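Local coordinates for protein PA0821 (Pseudomonas aeruginosa, PDB 7DRG) that probably serves as the immunity protein (antitoxin) that protects Pseudomonas aeruginosa from a putative VRR-NUC domain effector of its type VI secretion system, at residues Cys214-Thr219 with Glu303-Leu308; His258-Arg263 with Val269-Ala274. All blocks are in the same frame, centred on the assembly; numbering follows the deposited sequence.

Contact 1. Residues Cys214-Thr219 with Glu303-Leu308; sequences CLLANT and ETIGSL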
loop_
_atom_site.group_PDB
_atom_site.type_symbol
_atom_site.label_atom_id
_atom_site.label_comp_id
_atom_site.label_asym_id
_atom_site.label_seq_id
_atom_site.Cartn_x
_atom_site.Cartn_y
_atom_site.Cartn_z
ATOM N N CYS B 214 -9.094 -16.919 14.985
ATOM C CA CYS B 214 -9.363 -17.295 16.369
ATOM C C CYS B 214 -9.702 -16.092 17.245
ATOM O O CYS B 214 -10.356 -16.267 18.279
ATOM C CB CYS B 214 -8.183 -18.076 16.951
ATOM S SG CYS B 214 -6.658 -17.162 17.137
ATOM N N LEU B 215 -9.289 -14.881 16.859
ATOM C CA LEU B 215 -9.730 -13.681 17.568
ATOM C C LEU B 215 -11.128 -13.254 17.140
ATOM O O LEU B 215 -11.862 -12.665 17.940
ATOM C CB LEU B 215 -8.766 -12.515 17.333
ATOM C CG LEU B 215 -7.291 -12.655 17.704
ATOM C CD1 LEU B 215 -6.595 -11.299 17.617
ATOM C CD2 LEU B 215 -7.137 -13.260 19.083
ATOM N N LEU B 216 -11.503 -13.525 15.888
ATOM C CA LEU B 216 -12.823 -13.150 15.394
ATOM C C LEU B 216 -13.917 -14.077 15.909
ATOM O O LEU B 216 -15.055 -13.632 16.118
ATOM C CB LEU B 216 -12.827 -13.163 13.858
ATOM C CG LEU B 216 -11.901 -12.180 13.131
ATOM C CD1 LEU B 216 -11.879 -12.451 11.631
ATOM C CD2 LEU B 216 -12.338 -10.745 13.410
ATOM N N ALA B 217 -13.575 -15.346 16.159
ATOM C CA ALA B 217 -14.565 -16.422 16.199
ATOM C C ALA B 217 -15.665 -16.193 17.233
ATOM O O ALA B 217 -16.826 -16.548 16.994
ATOM C CB ALA B 217 -13.859 -17.751 16.464
ATOM N N ASN B 218 -15.331 -15.644 18.398
ATOM C CA ASN B 218 -16.325 -15.535 19.462
ATOM C C ASN B 218 -16.577 -14.092 19.884
ATOM O O ASN B 218 -17.025 -13.842 21.009
ATOM C CB ASN B 218 -15.927 -16.406 20.653
ATOM C CG ASN B 218 -15.967 -17.885 20.308
ATOM O OD1 ASN B 218 -17.038 -18.469 20.161
ATOM N ND2 ASN B 218 -14.799 -18.484 20.143
ATOM N N THR B 219 -16.309 -13.145 18.991
ATOM C CA THR B 219 -16.726 -11.770 19.192
ATOM C C THR B 219 -18.242 -11.659 19.028
ATOM O O THR B 219 -18.856 -12.469 18.329
ATOM C CB THR B 219 -16.037 -10.857 18.183
ATOM O OG1 THR B 219 -16.399 -11.262 16.857
ATOM C CG2 THR B 219 -14.527 -10.929 18.337
ATOM N N GLU B 303 -22.109 -7.540 8.275
ATOM C CA GLU B 303 -22.038 -6.101 8.042
ATOM C C GLU B 303 -20.790 -5.507 8.672
ATOM O O GLU B 303 -20.233 -4.529 8.157
ATOM C CB GLU B 303 -23.289 -5.422 8.592
ATOM C CG GLU B 303 -24.583 -6.058 8.118
ATOM C CD GLU B 303 -25.813 -5.330 8.620
ATOM O OE1 GLU B 303 -26.625 -5.957 9.334
ATOM O OE2 GLU B 303 -25.965 -4.131 8.302
ATOM N N THR B 304 -20.346 -6.083 9.785
ATOM C CA THR B 304 -19.105 -5.706 10.441
ATOM C C THR B 304 -18.598 -6.919 11.211
ATOM O O THR B 304 -19.387 -7.749 11.671
ATOM C CB THR B 304 -19.309 -4.515 11.383
ATOM O OG1 THR B 304 -18.071 -4.197 12.029
ATOM C CG2 THR B 304 -20.363 -4.839 12.436
ATOM N N ILE B 305 -17.274 -7.031 11.324
ATOM C CA ILE B 305 -16.658 -8.030 12.187
ATOM C C ILE B 305 -15.762 -7.392 13.236
ATOM O O ILE B 305 -14.966 -8.084 13.877
ATOM C CB ILE B 305 -15.883 -9.091 11.378
ATOM C CG1 ILE B 305 -14.777 -8.444 10.538
ATOM C CG2 ILE B 305 -16.827 -9.901 10.488
ATOM C CD1 ILE B 305 -13.949 -9.462 9.766
ATOM N N GLY B 306 -15.887 -6.096 13.436
ATOM C CA GLY B 306 -14.956 -5.399 14.285
ATOM C C GLY B 306 -13.628 -5.199 13.583
ATOM O O GLY B 306 -13.481 -5.399 12.375
ATOM N N SER B 307 -12.638 -4.805 14.371
ATOM C CA SER B 307 -11.319 -4.551 13.813
ATOM C C SER B 307 -10.626 -5.859 13.440
ATOM O O SER B 307 -10.775 -6.881 14.119
ATOM C CB SER B 307 -10.478 -3.755 14.805
ATOM O OG SER B 307 -11.060 -2.475 14.995
ATOM N N LEU B 308 -9.897 -5.826 12.326
ATOM C CA LEU B 308 -9.096 -6.963 11.894
ATOM C C LEU B 308 -7.728 -6.990 12.555
ATOM O O LEU B 308 -7.139 -8.067 12.701
ATOM C CB LEU B 308 -8.925 -6.930 10.373
ATOM C CG LEU B 308 -10.186 -7.316 9.599
ATOM C CD1 LEU B 308 -10.124 -6.801 8.176
ATOM C CD2 LEU B 308 -10.360 -8.832 9.624
#
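L216 and I305 face each other with their CA atoms 7.2 Å apart, where helix 213-216 packs against an irregular loop. The contact is small, its side chains are apolar, and L216 carries most of it. CG of L216 lies anti to its carbonyl carbon (chi1 -63°), and both methyls reach the loop. CD1 of L216 meets CD1 of I305 at 4.1 Å. CD2 of L216 rests 3.8 Å from the backbone O of I305. I305 holds CG1 between its backbone N and carbonyl carbon (chi1 59°), and its extended tail brings CD1 up to both L216 methyls. L308 adds a looser touch, its CD2 lying 4.4 Å from CD1 of L216. Each segment also has its own turn. L216 to T219 form a type I beta turn, and O of L216 accepts from T219 N and from T219 OG1, the latter at 2.8 Å. In the loop, G306 N donates to T304 OG1 at 3.2 Å, an ST turn. T304 OG1 is also bonded to D325. F222 packs on both L216 and I305. L216 further touches Y45 of strand 34-46, while I305 and L308 lean on helix 321-328. The contact thus joins helix 213-216 to the loop leading into helix 321-328.

Contact 2. Residues His258-Arg263 with Val269-Ala274; sequences HFAFYR and VIQAGA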
loop_
_atom_site.group_PDB
_atom_site.type_symbol
_atom_site.label_atom_id
_atom_site.label_comp_id
_atom_site.label_asym_id
_atom_site.label_seq_id
_atom_site.Cartn_x
_atom_site.Cartn_y
_atom_site.Cartn_z
ATOM N N HIS B 258 -16.513 -22.404 -14.554
ATOM C CA HIS B 258 -15.507 -21.800 -13.697
ATOM C C HIS B 258 -15.751 -22.010 -12.215
ATOM O O HIS B 258 -14.832 -21.771 -11.426
ATOM C CB HIS B 258 -15.401 -20.294 -13.970
ATOM C CG HIS B 258 -14.737 -19.959 -15.270
ATOM N ND1 HIS B 258 -15.363 -20.120 -16.486
ATOM C CD2 HIS B 258 -13.508 -19.458 -15.544
ATOM C CE1 HIS B 258 -14.549 -19.738 -17.454
ATOM N NE2 HIS B 258 -13.416 -19.335 -16.910
ATOM N N PHE B 259 -16.939 -22.453 -11.811
ATOM C CA PHE B 259 -17.261 -22.698 -10.412
ATOM C C PHE B 259 -17.587 -24.168 -10.225
ATOM O O PHE B 259 -18.339 -24.752 -11.016
ATOM C CB PHE B 259 -18.431 -21.825 -9.951
ATOM C CG PHE B 259 -18.128 -20.354 -9.978
ATOM C CD1 PHE B 259 -18.266 -19.622 -11.147
ATOM C CD2 PHE B 259 -17.690 -19.700 -8.835
ATOM C CE1 PHE B 259 -17.978 -18.269 -11.179
ATOM C CE2 PHE B 259 -17.399 -18.348 -8.858
ATOM C CZ PHE B 259 -17.541 -17.629 -10.029
ATOM N N ALA B 260 -17.001 -24.766 -9.192
ATOM C CA ALA B 260 -17.271 -26.145 -8.823
ATOM C C ALA B 260 -17.895 -26.179 -7.437
ATOM O O ALA B 260 -17.647 -25.302 -6.602
ATOM C CB ALA B 260 -15.995 -26.996 -8.841
ATOM N N PHE B 261 -18.710 -27.201 -7.200
ATOM C CA PHE B 261 -19.424 -27.360 -5.944
ATOM C C PHE B 261 -19.128 -28.735 -5.377
ATOM O O PHE B 261 -19.262 -29.747 -6.074
ATOM C CB PHE B 261 -20.929 -27.160 -6.137
ATOM C CG PHE B 261 -21.274 -25.819 -6.701
ATOM C CD1 PHE B 261 -21.201 -25.590 -8.064
ATOM C CD2 PHE B 261 -21.633 -24.773 -5.868
ATOM C CE1 PHE B 261 -21.494 -24.344 -8.585
ATOM C CE2 PHE B 261 -21.936 -23.530 -6.384
ATOM C CZ PHE B 261 -21.864 -23.315 -7.745
ATOM N N TYR B 262 -18.696 -28.762 -4.123
ATOM C CA TYR B 262 -18.398 -30.000 -3.421
ATOM C C TYR B 262 -19.376 -30.129 -2.268
ATOM O O TYR B 262 -19.270 -29.417 -1.260
ATOM C CB TYR B 262 -16.948 -30.025 -2.937
ATOM C CG TYR B 262 -15.951 -29.831 -4.053
ATOM C CD1 TYR B 262 -15.612 -30.879 -4.904
ATOM C CD2 TYR B 262 -15.365 -28.590 -4.272
ATOM C CE1 TYR B 262 -14.711 -30.698 -5.930
ATOM C CE2 TYR B 262 -14.456 -28.400 -5.293
ATOM C CZ TYR B 262 -14.132 -29.451 -6.119
ATOM O OH TYR B 262 -13.228 -29.258 -7.140
ATOM N N ARG B 263 -20.326 -31.042 -2.419
ATOM C CA ARG B 263 -21.225 -31.383 -1.327
ATOM C C ARG B 263 -20.517 -32.397 -0.446
ATOM O O ARG B 263 -20.381 -33.567 -0.801
ATOM C CB ARG B 263 -22.551 -31.920 -1.860
ATOM C CG ARG B 263 -23.634 -30.855 -1.920
ATOM C CD ARG B 263 -24.976 -31.380 -2.428
ATOM N NE ARG B 263 -25.497 -32.468 -1.610
ATOM C CZ ARG B 263 -25.818 -33.666 -2.084
ATOM N NH1 ARG B 263 -25.686 -33.927 -3.380
ATOM N NH2 ARG B 263 -26.282 -34.597 -1.263
ATOM N N VAL B 269 -18.812 -26.727 -0.290
ATOM C CA VAL B 269 -17.647 -25.903 -0.598
ATOM C C VAL B 269 -17.758 -25.461 -2.049
ATOM O O VAL B 269 -17.977 -26.285 -2.947
ATOM C CB VAL B 269 -16.322 -26.644 -0.357
ATOM C CG1 VAL B 269 -15.138 -25.780 -0.849
ATOM C CG2 VAL B 269 -16.155 -26.967 1.107
ATOM N N ILE B 270 -17.614 -24.164 -2.275
ATOM C CA ILE B 270 -17.633 -23.576 -3.610
ATOM C C ILE B 270 -16.198 -23.269 -4.004
ATOM O O ILE B 270 -15.461 -22.649 -3.233
ATOM C CB ILE B 270 -18.493 -22.303 -3.644
ATOM C CG1 ILE B 270 -19.898 -22.594 -3.117
ATOM C CG2 ILE B 270 -18.535 -21.713 -5.061
ATOM C CD1 ILE B 270 -20.763 -21.370 -2.968
ATOM N N GLN B 271 -15.796 -23.710 -5.195
ATOM C CA GLN B 271 -14.486 -23.396 -5.752
ATOM C C GLN B 271 -14.674 -22.322 -6.816
ATOM O O GLN B 271 -15.382 -22.542 -7.803
ATOM C CB GLN B 271 -13.823 -24.642 -6.345
ATOM C CG GLN B 271 -12.519 -24.343 -7.092
ATOM C CD GLN B 271 -11.879 -25.586 -7.698
ATOM O OE1 GLN B 271 -12.219 -26.717 -7.336
ATOM N NE2 GLN B 271 -10.937 -25.382 -8.611
ATOM N N ALA B 272 -14.058 -21.160 -6.607
ATOM C CA ALA B 272 -14.219 -20.022 -7.513
ATOM C C ALA B 272 -12.979 -19.913 -8.392
ATOM O O ALA B 272 -12.035 -19.196 -8.069
ATOM C CB ALA B 272 -14.449 -18.734 -6.724
ATOM N N GLY B 273 -12.997 -20.597 -9.532
ATOM C CA GLY B 273 -11.921 -20.478 -10.494
ATOM C C GLY B 273 -10.943 -21.641 -10.445
ATOM O O GLY B 273 -10.948 -22.476 -9.537
ATOM N N ALA B 274 -10.067 -21.661 -11.460
ATOM C CA ALA B 274 -9.151 -22.776 -11.685
ATOM C C ALA B 274 -8.005 -22.801 -10.691
ATOM O O ALA B 274 -7.333 -23.830 -10.558
ATOM C CB ALA B 274 -8.589 -22.705 -13.111
#
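The first torsions of Y262 and Q271 set their side chains across each other. CG of Y262 is anti to its carbonyl carbon (chi1 -57°). CG of Q271 is instead anti to its backbone N (chi1 173°). The glutamine chain then runs extended. OE1 of Q271 accepts a 2.7 Å hydrogen bond from Y262 OH, almost in line with the CD-OE1 bond. The phenol ring and the amide are nearly coplanar, 17° apart, and OE1 sits at the ring edge. The other end of the amide is held too: NE2 of Q271 donates to G273 O at 3.0 Å.

The two strands form an antiparallel hairpin. A260 with Q271 and Y262 with V269 are hydrogen-bonded pairs, each with two backbone bonds. F259 with A272 and F261 with I270 are non-hydrogen-bonded pairs. G273 N closes the end of the pairing by donating to H258 O at 2.9 Å, a more bent bond.

A260, Y262, V269 and Q271 point to one face. Helix 161-173 packs on this face, L163 and I167 touching Y262, V269 and Q271. The other face carries F259, F261, I270 and A272. Here CE2 of F259 meets CB of A272 at 3.7 Å. F261 and I270 lie side by side, with CD2 of F261 3.9 Å from CG1 of I270. Helix 288-297 packs on F259 and I270.

The buried phenol oxygen has two partners, Q271 OE1 and L358 N. The amide is bonded through both OE1 and NE2, the latter also reaching N356 O. Bonds at both ends of the amide fix its flip, with OE1 toward the phenol. The same groups tie the hairpin to the C-terminal tail.

The two contacts lie in separate parts of the fold. Their centres are 26 Å apart and their nearest atoms about 18 Å apart, so they do not touch. Along the chain the order is 214-219, then both strands of contact 2, then 303-308. Contact 1 thus brings together segments that precede and follow the whole hairpin in the sequence. Helix 288-297 follows the hairpin, packs on it, and precedes the 303-308 loop. Contact 1 touches strand 34-46, whereas strand 267-272 of contact 2 pairs with strand 233-237. No other chain touches either contact, so each is internal to the fold. Contact 1 closes a long stretch of chain by apolar packing, contact 2 a short one by hydrogen bonds.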